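Local coordinates for protein aldo-keto reductase family 1, member B4 (Aldose reductase) (Schistosoma japonicum, PDB 4HBK) that probably reduces aldehyde groups of sugars and other carbonyl compounds with NADPH, as an aldose reductase of the aldo-keto reductase family, at residues L112-V122 / D167-M178; V122-L130 / K180-K188. All coordinates share one frame; numbering follows the deposited sequence.

Interaction 1 (L112-V122 / D167-M178); sequences LWNTFFRPEHV and DNVPHEDTWKEM
Arg118 and Asp167 form a salt bridge gripped side-on: NE donates to OD2 at 2.9 Å and NH2 to OD1 at 3.0 Å, each bond nearly straight and each using a syn lone pair. Guanidinium and carboxylate lie almost coplanar, 18° apart. Asp167 OD1 also accepts the backbone N of Asn168 from above the carboxylate plane, which helps fix the acid's rotation.

One further hydrogen bond joins the segments: Thr174 OG1 donates to the carbonyl O of Phe117 at 2.6 Å, tilted 30° from the carbonyl plane. A water donates to both Pro119 O and Glu177 OE2, while Glu177 OE1 pairs with Lys180.

The rest is van der Waals packing. Glu177 CG, anti to its carbonyl carbon (chi1 -78°), lies against Pro119, 3.3 Å from Pro119 O. Val169 CG2 presses on Arg118 CG at 3.4 Å, and its CG1 lies against the Phe117 carbonyl. Leu112 CD2 meets Thr174 CG2 tip to tip at 3.8 Å, with Met178 SD beside it, and Val122 packs on Glu177 CB. Strand 138-143 lies beneath, touched by Leu112, Phe117, Thr174 and Met178. Such packing of neighbouring helices over parallel strands is characteristic of the (beta/alpha)8 barrel of aldo-keto reductases.

Interaction 2 (V122-L130 / K180-K188); sequences VRKACEETL and KLVDEGLVK
Arg123 reaches from helix 119-133 to Glu184 on the neighbouring segment 180-188 and makes the polar link of this contact. Arg123 NH1 donates to Glu184 OE2 at 2.9 Å, meeting the anti lone pair, the one turned away from the other carboxylate oxygen; the acceptor sits close to the guanidinium plane. Arg123 NH2 adds a weak bond to Glu184 OE2 at 3.3 Å. Both nitrogens therefore share one acceptor, and the two flat groups are twisted 42° apart instead of pairing side-on.

Two leucines pack against the arginine from the same side. Leu186 CD1 lies 3.6 Å from the guanidinium plane of Arg123, over one face and offset toward its rim, while Leu181 CD2 comes within 3.5 Å of Arg123 NE as the two side chains run past each other in opposite directions. Arg123 leaves its helix with CG anti to the backbone N (chi1 167°), then bends at chi2 and chi3, which lays the head over Leu186 and brings NE past Leu181.

Deeper in, Cys126 SG rests on Val187 CG2 at 3.8 Å and on Leu181 CD1, which also touches Val122 CG1. Leu130 CD1 meets Leu186 CD2 at 4.1 Å one helical turn further along.

The backbone behind the first shell sets these positions. Helix 171-183 finishes in a Schellman motif, with Gly185 at positive phi (82°), and the chain turns at once toward strand 187-193, placing Val187 against Cys126 and Leu186 against Arg123 and Leu130. Tyr141 of strand 138-143 is touched by Cys126, Leu181 and Val187, and Leu138 by Leu130. This short turn from an outer helix into the next parallel strand is the alpha-to-beta connection that recurs around a (beta/alpha)8 barrel.

In the fold
Interactions 1 and 2 are successive parts of one interface between helices 119-133 and 171-183, their centres 13 Å apart and Val122 common to both. Interaction 1 takes the N-terminal ends of the two helices and the loops before them; interaction 2 continues along them to the turn into strand 187-193. They also meet directly through Ala125 CB, 3.7 Å from Leu112 CD1 and 3.8 Å from Phe116 CG. Interaction 1 is the nearer to Lys111, predicted to lower the pKa of Tyr82: the side chain of Leu112 is about 6 Å from that of Lys111, the side chain of Cys126 about 10 Å. The Phe117 side chain lies about 5 Å from that of His144, the predicted substrate-binding residue.

Interaction 1 (L112-V122 / D167-M178)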
loop_
_atom_site.group_PDB
_atom_site.type_symbol
_atom_site.label_atom_id
_atom_site.label_comp_id
_atom_site.label_asym_id
_atom_site.label_seq_id
_atom_site.Cartn_x
_atom_site.Cartn_y
_atom_site.Cartn_z
ATOM N N LEU A 112 -7.296 -7.546 -0.236
ATOM C CA LEU A 112 -7.850 -8.849 -0.537
ATOM C C LEU A 112 -6.743 -9.752 -1.049
ATOM O O LEU A 112 -6.085 -9.406 -2.032
ATOM C CB LEU A 112 -8.923 -8.694 -1.621
ATOM C CG LEU A 112 -9.517 -9.992 -2.180
ATOM C CD1 LEU A 112 -10.305 -10.705 -1.094
ATOM C CD2 LEU A 112 -10.407 -9.696 -3.384
ATOM N N TRP A 113 -6.545 -10.906 -0.404
ATOM C CA TRP A 113 -5.471 -11.818 -0.791
ATOM C C TRP A 113 -5.807 -12.748 -1.963
ATOM O O TRP A 113 -6.963 -13.131 -2.147
ATOM C CB TRP A 113 -4.977 -12.644 0.398
ATOM C CG TRP A 113 -3.849 -13.541 0.011
ATOM C CD1 TRP A 113 -3.847 -14.905 0.000
ATOM C CD2 TRP A 113 -2.564 -13.134 -0.482
ATOM N NE1 TRP A 113 -2.629 -15.371 -0.438
ATOM C CE2 TRP A 113 -1.827 -14.306 -0.745
ATOM C CE3 TRP A 113 -1.963 -11.892 -0.711
ATOM C CZ2 TRP A 113 -0.519 -14.274 -1.235
ATOM C CZ3 TRP A 113 -0.665 -11.862 -1.186
ATOM C CH2 TRP A 113 0.042 -13.046 -1.446
ATOM N N ASN A 114 -4.771 -13.124 -2.722
ATOM C CA ASN A 114 -4.900 -13.850 -3.998
ATOM C C ASN A 114 -5.787 -15.112 -3.981
ATOM O O ASN A 114 -6.349 -15.500 -5.011
ATOM C CB ASN A 114 -3.504 -14.231 -4.551
ATOM C CG ASN A 114 -2.521 -13.036 -4.641
ATOM O OD1 ASN A 114 -2.673 -12.019 -3.961
ATOM N ND2 ASN A 114 -1.494 -13.185 -5.480
ATOM N N THR A 115 -5.896 -15.769 -2.828
ATOM C CA THR A 115 -6.655 -17.016 -2.736
ATOM C C THR A 115 -8.172 -16.788 -2.623
ATOM O O THR A 115 -8.954 -17.747 -2.612
ATOM C CB THR A 115 -6.196 -17.864 -1.542
ATOM O OG1 THR A 115 -6.275 -17.074 -0.352
ATOM C CG2 THR A 115 -4.746 -18.366 -1.738
ATOM N N PHE A 116 -8.578 -15.524 -2.551
ATOM C CA PHE A 116 -9.985 -15.172 -2.384
ATOM C C PHE A 116 -10.518 -14.304 -3.531
ATOM O O PHE A 116 -11.515 -13.606 -3.356
ATOM C CB PHE A 116 -10.200 -14.438 -1.053
ATOM C CG PHE A 116 -9.687 -15.191 0.149
ATOM C CD1 PHE A 116 -10.453 -16.176 0.750
ATOM C CD2 PHE A 116 -8.442 -14.904 0.681
ATOM C CE1 PHE A 116 -9.974 -16.879 1.861
ATOM C CE2 PHE A 116 -7.956 -15.591 1.790
ATOM C CZ PHE A 116 -8.721 -16.580 2.379
ATOM N N PHE A 117 -9.863 -14.354 -4.691
ATOM C CA PHE A 117 -10.248 -13.533 -5.842
ATOM C C PHE A 117 -11.506 -14.026 -6.572
ATOM O O PHE A 117 -12.186 -13.245 -7.245
ATOM C CB PHE A 117 -9.096 -13.401 -6.842
ATOM C CG PHE A 117 -7.955 -12.520 -6.366
ATOM C CD1 PHE A 117 -8.040 -11.824 -5.167
ATOM C CD2 PHE A 117 -6.798 -12.390 -7.130
ATOM C CE1 PHE A 117 -6.983 -11.020 -4.727
ATOM C CE2 PHE A 117 -5.747 -11.594 -6.699
ATOM C CZ PHE A 117 -5.841 -10.905 -5.494
ATOM N N ARG A 118 -11.824 -15.312 -6.458
ATOM C CA ARG A 118 -13.069 -15.783 -7.056
ATOM C C ARG A 118 -14.244 -15.065 -6.405
ATOM O O ARG A 118 -14.265 -14.875 -5.191
ATOM C CB ARG A 118 -13.208 -17.305 -6.991
ATOM C CG ARG A 118 -12.298 -17.989 -7.986
ATOM C CD ARG A 118 -12.762 -19.385 -8.336
ATOM N NE ARG A 118 -11.903 -19.987 -9.351
ATOM C CZ ARG A 118 -12.340 -20.457 -10.515
ATOM N NH1 ARG A 118 -13.641 -20.404 -10.807
ATOM N NH2 ARG A 118 -11.477 -20.986 -11.378
ATOM N N PRO A 119 -15.216 -14.647 -7.224
ATOM C CA PRO A 119 -16.300 -13.772 -6.770
ATOM C C PRO A 119 -16.977 -14.277 -5.504
ATOM O O PRO A 119 -17.277 -13.477 -4.627
ATOM C CB PRO A 119 -17.277 -13.788 -7.955
ATOM C CG PRO A 119 -16.405 -14.051 -9.147
ATOM C CD PRO A 119 -15.342 -14.995 -8.650
ATOM N N GLU A 120 -17.201 -15.583 -5.407
ATOM C CA GLU A 120 -17.969 -16.135 -4.300
ATOM C C GLU A 120 -17.238 -16.061 -2.950
ATOM O O GLU A 120 -17.837 -16.322 -1.908
ATOM C CB GLU A 120 -18.408 -17.580 -4.606
ATOM C CG GLU A 120 -17.279 -18.604 -4.656
ATOM C CD GLU A 120 -16.758 -18.861 -6.067
ATOM O OE1 GLU A 120 -16.797 -17.933 -6.923
ATOM O OE2 GLU A 120 -16.307 -20.002 -6.311
ATOM N N HIS A 121 -15.957 -15.694 -2.968
ATOM C CA HIS A 121 -15.153 -15.643 -1.748
ATOM C C HIS A 121 -14.808 -14.226 -1.267
ATOM O O HIS A 121 -14.414 -14.036 -0.118
ATOM C CB HIS A 121 -13.854 -16.432 -1.937
ATOM C CG HIS A 121 -14.064 -17.892 -2.176
ATOM N ND1 HIS A 121 -13.469 -18.572 -3.221
ATOM C CD2 HIS A 121 -14.811 -18.807 -1.511
ATOM C CE1 HIS A 121 -13.844 -19.838 -3.193
ATOM N NE2 HIS A 121 -14.652 -20.008 -2.163
ATOM N N VAL A 122 -14.931 -13.241 -2.149
ATOM C CA VAL A 122 -14.542 -11.872 -1.819
ATOM C C VAL A 122 -15.225 -11.329 -0.551
ATOM O O VAL A 122 -14.563 -10.792 0.327
ATOM C CB VAL A 122 -14.794 -10.922 -2.994
ATOM C CG1 VAL A 122 -14.470 -9.496 -2.596
ATOM C CG2 VAL A 122 -13.973 -11.342 -4.210
ATOM N N ASP A 167 -4.546 -19.828 -10.164
ATOM C CA ASP A 167 -5.959 -19.888 -10.504
ATOM C C ASP A 167 -6.231 -18.897 -11.635
ATOM O O ASP A 167 -5.395 -18.040 -11.927
ATOM C CB ASP A 167 -6.837 -19.608 -9.270
ATOM C CG ASP A 167 -8.293 -20.025 -9.482
ATOM O OD1 ASP A 167 -8.579 -20.680 -10.508
ATOM O OD2 ASP A 167 -9.151 -19.705 -8.625
ATOM N N ASN A 168 -7.379 -19.026 -12.290
ATOM C CA ASN A 168 -7.749 -18.099 -13.359
ATOM C C ASN A 168 -9.063 -17.378 -13.051
ATOM O O ASN A 168 -10.127 -17.995 -13.041
ATOM C CB ASN A 168 -7.855 -18.827 -14.702
ATOM C CG ASN A 168 -6.567 -19.532 -15.085
ATOM O OD1 ASN A 168 -5.503 -19.271 -14.514
ATOM N ND2 ASN A 168 -6.654 -20.427 -16.067
ATOM N N VAL A 169 -8.984 -16.074 -12.797
ATOM C CA VAL A 169 -10.166 -15.287 -12.454
ATOM C C VAL A 169 -10.064 -13.912 -13.081
ATOM O O VAL A 169 -9.166 -13.145 -12.738
ATOM C CB VAL A 169 -10.300 -15.084 -10.936
ATOM C CG1 VAL A 169 -11.606 -14.373 -10.629
ATOM C CG2 VAL A 169 -10.213 -16.424 -10.194
ATOM N N PRO A 170 -10.987 -13.582 -13.996
ATOM C CA PRO A 170 -10.850 -12.274 -14.639
ATOM C C PRO A 170 -10.854 -11.135 -13.622
ATOM O O PRO A 170 -11.617 -11.137 -12.648
ATOM C CB PRO A 170 -12.074 -12.208 -15.557
ATOM C CG PRO A 170 -12.397 -13.659 -15.842
ATOM C CD PRO A 170 -12.137 -14.335 -14.527
ATOM N N HIS A 171 -9.990 -10.161 -13.856
ATOM C CA HIS A 171 -9.914 -9.005 -12.976
ATOM C C HIS A 171 -11.259 -8.321 -12.795
ATOM O O HIS A 171 -11.613 -7.945 -11.679
ATOM C CB HIS A 171 -8.853 -8.041 -13.479
ATOM C CG HIS A 171 -7.472 -8.607 -13.417
ATOM N ND1 HIS A 171 -6.454 -8.204 -14.250
ATOM C CD2 HIS A 171 -6.944 -9.562 -12.609
ATOM C CE1 HIS A 171 -5.356 -8.878 -13.959
ATOM N NE2 HIS A 171 -5.625 -9.705 -12.964
ATOM N N GLU A 172 -12.020 -8.182 -13.881
ATOM C CA GLU A 172 -13.288 -7.455 -13.817
ATOM C C GLU A 172 -14.339 -8.180 -12.984
ATOM O O GLU A 172 -15.228 -7.541 -12.412
ATOM C CB GLU A 172 -13.828 -7.115 -15.217
ATOM C CG GLU A 172 -14.038 -8.308 -16.155
ATOM C CD GLU A 172 -12.777 -8.701 -16.934
ATOM O OE1 GLU A 172 -11.656 -8.364 -16.495
ATOM O OE2 GLU A 172 -12.909 -9.350 -17.998
ATOM N N ASP A 173 -14.224 -9.505 -12.893
ATOM C CA ASP A 173 -15.147 -10.291 -12.078
ATOM C C ASP A 173 -14.887 -10.102 -10.583
ATOM O O ASP A 173 -15.826 -9.977 -9.793
ATOM C CB ASP A 173 -15.065 -11.780 -12.433
ATOM C CG ASP A 173 -15.511 -12.076 -13.861
ATOM O OD1 ASP A 173 -15.991 -11.159 -14.568
ATOM O OD2 ASP A 173 -15.383 -13.243 -14.274
ATOM N N THR A 174 -13.618 -10.104 -10.185
ATOM C CA THR A 174 -13.295 -9.823 -8.791
ATOM C C THR A 174 -13.742 -8.401 -8.473
ATOM O O THR A 174 -14.318 -8.140 -7.415
ATOM C CB THR A 174 -11.806 -9.967 -8.503
ATOM O OG1 THR A 174 -11.385 -11.293 -8.848
ATOM C CG2 THR A 174 -11.520 -9.726 -7.018
ATOM N N TRP A 175 -13.511 -7.486 -9.410
ATOM C CA TRP A 175 -13.828 -6.090 -9.166
ATOM C C TRP A 175 -15.314 -5.881 -8.919
ATOM O O TRP A 175 -15.695 -5.047 -8.097
ATOM C CB TRP A 175 -13.349 -5.202 -10.315
ATOM C CG TRP A 175 -13.464 -3.745 -10.010
ATOM C CD1 TRP A 175 -14.432 -2.887 -10.449
ATOM C CD2 TRP A 175 -12.577 -2.968 -9.190
ATOM N NE1 TRP A 175 -14.200 -1.621 -9.957
ATOM C CE2 TRP A 175 -13.072 -1.642 -9.191
ATOM C CE3 TRP A 175 -11.422 -3.260 -8.462
ATOM C CZ2 TRP A 175 -12.440 -0.618 -8.484
ATOM C CZ3 TRP A 175 -10.802 -2.244 -7.770
ATOM C CH2 TRP A 175 -11.314 -0.938 -7.778
ATOM N N LYS A 176 -16.154 -6.625 -9.632
ATOM C CA LYS A 176 -17.593 -6.501 -9.427
ATOM C C LYS A 176 -17.944 -6.749 -7.962
ATOM O O LYS A 176 -18.767 -6.033 -7.390
ATOM C CB LYS A 176 -18.389 -7.440 -10.342
ATOM C CG LYS A 176 -18.641 -6.862 -11.714
ATOM C CD LYS A 176 -19.967 -7.354 -12.304
ATOM C CE LYS A 176 -19.792 -8.670 -13.032
ATOM N NZ LYS A 176 -18.691 -8.568 -14.042
ATOM N N GLU A 177 -17.319 -7.752 -7.356
ATOM C CA GLU A 177 -17.569 -8.029 -5.946
ATOM C C GLU A 177 -17.009 -6.933 -5.051
ATOM O O GLU A 177 -17.573 -6.637 -3.997
ATOM C CB GLU A 177 -16.995 -9.385 -5.536
ATOM C CG GLU A 177 -17.839 -10.556 -5.969
ATOM C CD GLU A 177 -19.262 -10.455 -5.453
ATOM O OE1 GLU A 177 -20.179 -10.552 -6.285
ATOM O OE2 GLU A 177 -19.461 -10.269 -4.225
ATOM N N MET A 178 -15.896 -6.334 -5.464
ATOM C CA MET A 178 -15.310 -5.239 -4.692
ATOM C C MET A 178 -16.304 -4.085 -4.690
ATOM O O MET A 178 -16.457 -3.371 -3.696
ATOM C CB MET A 178 -13.979 -4.776 -5.291
ATOM C CG MET A 178 -12.865 -5.822 -5.268
ATOM S SD MET A 178 -12.194 -6.084 -3.623
ATOM C CE MET A 178 -11.231 -4.585 -3.417
HETATM O O HOH W 1 -18.691 -12.779 -2.479
#

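Interaction 2 (V122-L130 / K180-K188)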
loop_
_atom_site.group_PDB
_atom_site.type_symbol
_atom_site.label_atom_id
_atom_site.label_comp_id
_atom_site.label_asym_id
_atom_site.label_seq_id
_atom_site.Cartn_x
_atom_site.Cartn_y
_atom_site.Cartn_z
ATOM N N VAL A 122 -14.931 -13.241 -2.149
ATOM C CA VAL A 122 -14.542 -11.872 -1.819
ATOM C C VAL A 122 -15.225 -11.329 -0.551
ATOM O O VAL A 122 -14.563 -10.792 0.327
ATOM C CB VAL A 122 -14.794 -10.922 -2.994
ATOM C CG1 VAL A 122 -14.470 -9.496 -2.596
ATOM C CG2 VAL A 122 -13.973 -11.342 -4.210
ATOM N N ARG A 123 -16.538 -11.493 -0.447
ATOM C CA ARG A 123 -17.298 -10.943 0.679
ATOM C C ARG A 123 -16.811 -11.466 2.024
ATOM O O ARG A 123 -16.571 -10.692 2.964
ATOM C CB ARG A 123 -18.794 -11.247 0.517
ATOM C CG ARG A 123 -19.646 -11.001 1.775
ATOM C CD ARG A 123 -19.698 -9.537 2.133
ATOM N NE ARG A 123 -20.106 -8.749 0.978
ATOM C CZ ARG A 123 -21.276 -8.129 0.866
ATOM N NH1 ARG A 123 -22.158 -8.191 1.860
ATOM N NH2 ARG A 123 -21.553 -7.438 -0.235
ATOM N N LYS A 124 -16.669 -12.780 2.122
ATOM C CA LYS A 124 -16.258 -13.384 3.382
ATOM C C LYS A 124 -14.850 -12.960 3.771
ATOM O O LYS A 124 -14.566 -12.776 4.946
ATOM C CB LYS A 124 -16.376 -14.915 3.324
ATOM C CG LYS A 124 -17.825 -15.400 3.223
ATOM C CD LYS A 124 -17.948 -16.920 3.372
ATOM C CE LYS A 124 -19.416 -17.362 3.378
ATOM N NZ LYS A 124 -20.179 -16.846 4.562
ATOM N N ALA A 125 -13.967 -12.802 2.787
ATOM C CA ALA A 125 -12.599 -12.398 3.090
ATOM C C ALA A 125 -12.600 -10.995 3.684
ATOM O O ALA A 125 -11.892 -10.720 4.642
ATOM C CB ALA A 125 -11.732 -12.454 1.844
ATOM N N CYS A 126 -13.401 -10.106 3.105
ATOM C CA CYS A 126 -13.499 -8.750 3.629
ATOM C C CYS A 126 -14.074 -8.771 5.043
ATOM O O CYS A 126 -13.559 -8.112 5.944
ATOM C CB CYS A 126 -14.363 -7.874 2.725
ATOM S SG CYS A 126 -14.369 -6.121 3.214
ATOM N N GLU A 127 -15.141 -9.537 5.225
ATOM C CA GLU A 127 -15.820 -9.631 6.513
ATOM C C GLU A 127 -14.884 -10.170 7.572
ATOM O O GLU A 127 -14.952 -9.771 8.736
ATOM C CB GLU A 127 -17.064 -10.521 6.404
ATOM C CG GLU A 127 -18.214 -9.862 5.644
ATOM C CD GLU A 127 -19.430 -10.764 5.480
ATOM O OE1 GLU A 127 -20.542 -10.235 5.291
ATOM O OE2 GLU A 127 -19.276 -11.998 5.520
ATOM N N GLU A 128 -14.017 -11.090 7.155
ATOM C CA GLU A 128 -13.044 -11.699 8.044
ATOM C C GLU A 128 -12.010 -10.673 8.488
ATOM O O GLU A 128 -11.723 -10.539 9.671
ATOM C CB GLU A 128 -12.359 -12.869 7.329
ATOM C CG GLU A 128 -10.974 -13.227 7.857
ATOM C CD GLU A 128 -11.013 -14.346 8.872
ATOM O OE1 GLU A 128 -11.885 -14.300 9.772
ATOM O OE2 GLU A 128 -10.181 -15.281 8.759
ATOM N N THR A 129 -11.451 -9.958 7.519
ATOM C CA THR A 129 -10.525 -8.866 7.787
ATOM C C THR A 129 -11.145 -7.836 8.744
ATOM O O THR A 129 -10.514 -7.407 9.701
ATOM C CB THR A 129 -10.064 -8.204 6.451
ATOM O OG1 THR A 129 -8.971 -8.955 5.898
ATOM C CG2 THR A 129 -9.641 -6.744 6.656
ATOM N N LEU A 130 -12.397 -7.459 8.502
ATOM C CA LEU A 130 -13.074 -6.472 9.356
ATOM C C LEU A 130 -13.297 -7.017 10.755
ATOM O O LEU A 130 -13.214 -6.288 11.742
ATOM C CB LEU A 130 -14.419 -6.069 8.760
ATOM C CG LEU A 130 -14.395 -5.156 7.538
ATOM C CD1 LEU A 130 -15.760 -5.140 6.855
ATOM C CD2 LEU A 130 -13.983 -3.764 7.956
ATOM N N LYS A 180 -19.488 -4.183 -4.815
ATOM C CA LYS A 180 -20.613 -4.452 -3.931
ATOM C C LYS A 180 -20.274 -4.097 -2.490
ATOM O O LYS A 180 -21.142 -3.698 -1.719
ATOM C CB LYS A 180 -21.033 -5.917 -4.016
ATOM C CG LYS A 180 -21.703 -6.307 -5.310
ATOM C CD LYS A 180 -22.137 -7.763 -5.243
ATOM C CE LYS A 180 -22.696 -8.237 -6.572
ATOM N NZ LYS A 180 -22.794 -9.734 -6.608
ATOM N N LEU A 181 -19.006 -4.241 -2.126
ATOM C CA LEU A 181 -18.560 -3.878 -0.786
ATOM C C LEU A 181 -18.779 -2.389 -0.556
ATOM O O LEU A 181 -19.115 -1.957 0.555
ATOM C CB LEU A 181 -17.082 -4.236 -0.588
ATOM C CG LEU A 181 -16.733 -5.726 -0.674
ATOM C CD1 LEU A 181 -15.227 -5.948 -0.658
ATOM C CD2 LEU A 181 -17.415 -6.521 0.450
ATOM N N VAL A 182 -18.579 -1.601 -1.607
ATOM C CA VAL A 182 -18.823 -0.168 -1.517
ATOM C C VAL A 182 -20.338 0.094 -1.408
ATOM O O VAL A 182 -20.778 0.860 -0.549
ATOM C CB VAL A 182 -18.248 0.585 -2.742
ATOM C CG1 VAL A 182 -18.672 2.058 -2.721
ATOM C CG2 VAL A 182 -16.740 0.472 -2.774
ATOM N N ASP A 183 -21.124 -0.545 -2.278
ATOM C CA ASP A 183 -22.582 -0.435 -2.229
ATOM C C ASP A 183 -23.121 -0.671 -0.816
ATOM O O ASP A 183 -24.022 0.030 -0.359
ATOM C CB ASP A 183 -23.247 -1.436 -3.183
ATOM C CG ASP A 183 -22.955 -1.153 -4.661
ATOM O OD1 ASP A 183 -22.516 -0.037 -5.012
ATOM O OD2 ASP A 183 -23.179 -2.063 -5.487
ATOM N N GLU A 184 -22.562 -1.663 -0.134
ATOM C CA GLU A 184 -23.060 -2.115 1.159
ATOM C C GLU A 184 -22.496 -1.337 2.341
ATOM O O GLU A 184 -22.890 -1.574 3.477
ATOM C CB GLU A 184 -22.704 -3.587 1.358
ATOM C CG GLU A 184 -23.257 -4.508 0.297
ATOM C CD GLU A 184 -24.470 -5.268 0.775
ATOM O OE1 GLU A 184 -25.585 -4.714 0.692
ATOM O OE2 GLU A 184 -24.302 -6.417 1.240
ATOM N N GLY A 185 -21.558 -0.432 2.091
ATOM C CA GLY A 185 -20.964 0.332 3.176
ATOM C C GLY A 185 -19.849 -0.357 3.963
ATOM O O GLY A 185 -19.322 0.212 4.920
ATOM N N LEU A 186 -19.478 -1.572 3.570
ATOM C CA LEU A 186 -18.382 -2.277 4.224
ATOM C C LEU A 186 -17.027 -1.647 3.894
ATOM O O LEU A 186 -16.076 -1.730 4.676
ATOM C CB LEU A 186 -18.391 -3.761 3.846
ATOM C CG LEU A 186 -19.624 -4.551 4.278
ATOM C CD1 LEU A 186 -19.654 -5.910 3.616
ATOM C CD2 LEU A 186 -19.648 -4.705 5.786
ATOM N N VAL A 187 -16.950 -1.010 2.734
ATOM C CA VAL A 187 -15.724 -0.361 2.286
ATOM C C VAL A 187 -16.055 1.001 1.670
ATOM O O VAL A 187 -17.022 1.112 0.932
ATOM C CB VAL A 187 -15.009 -1.253 1.251
ATOM C CG1 VAL A 187 -13.950 -0.484 0.521
ATOM C CG2 VAL A 187 -14.411 -2.497 1.935
ATOM N N LYS A 188 -15.266 2.036 1.968
ATOM C CA LYS A 188 -15.540 3.368 1.401
ATOM C C LYS A 188 -14.968 3.548 -0.004
ATOM O O LYS A 188 -15.611 4.137 -0.882
ATOM C CB LYS A 188 -15.012 4.478 2.301
ATOM C CG LYS A 188 -15.570 4.475 3.710
ATOM C CD LYS A 188 -17.071 4.655 3.735
ATOM C CE LYS A 188 -17.539 5.098 5.118
ATOM N NZ LYS A 188 -19.023 5.251 5.205
#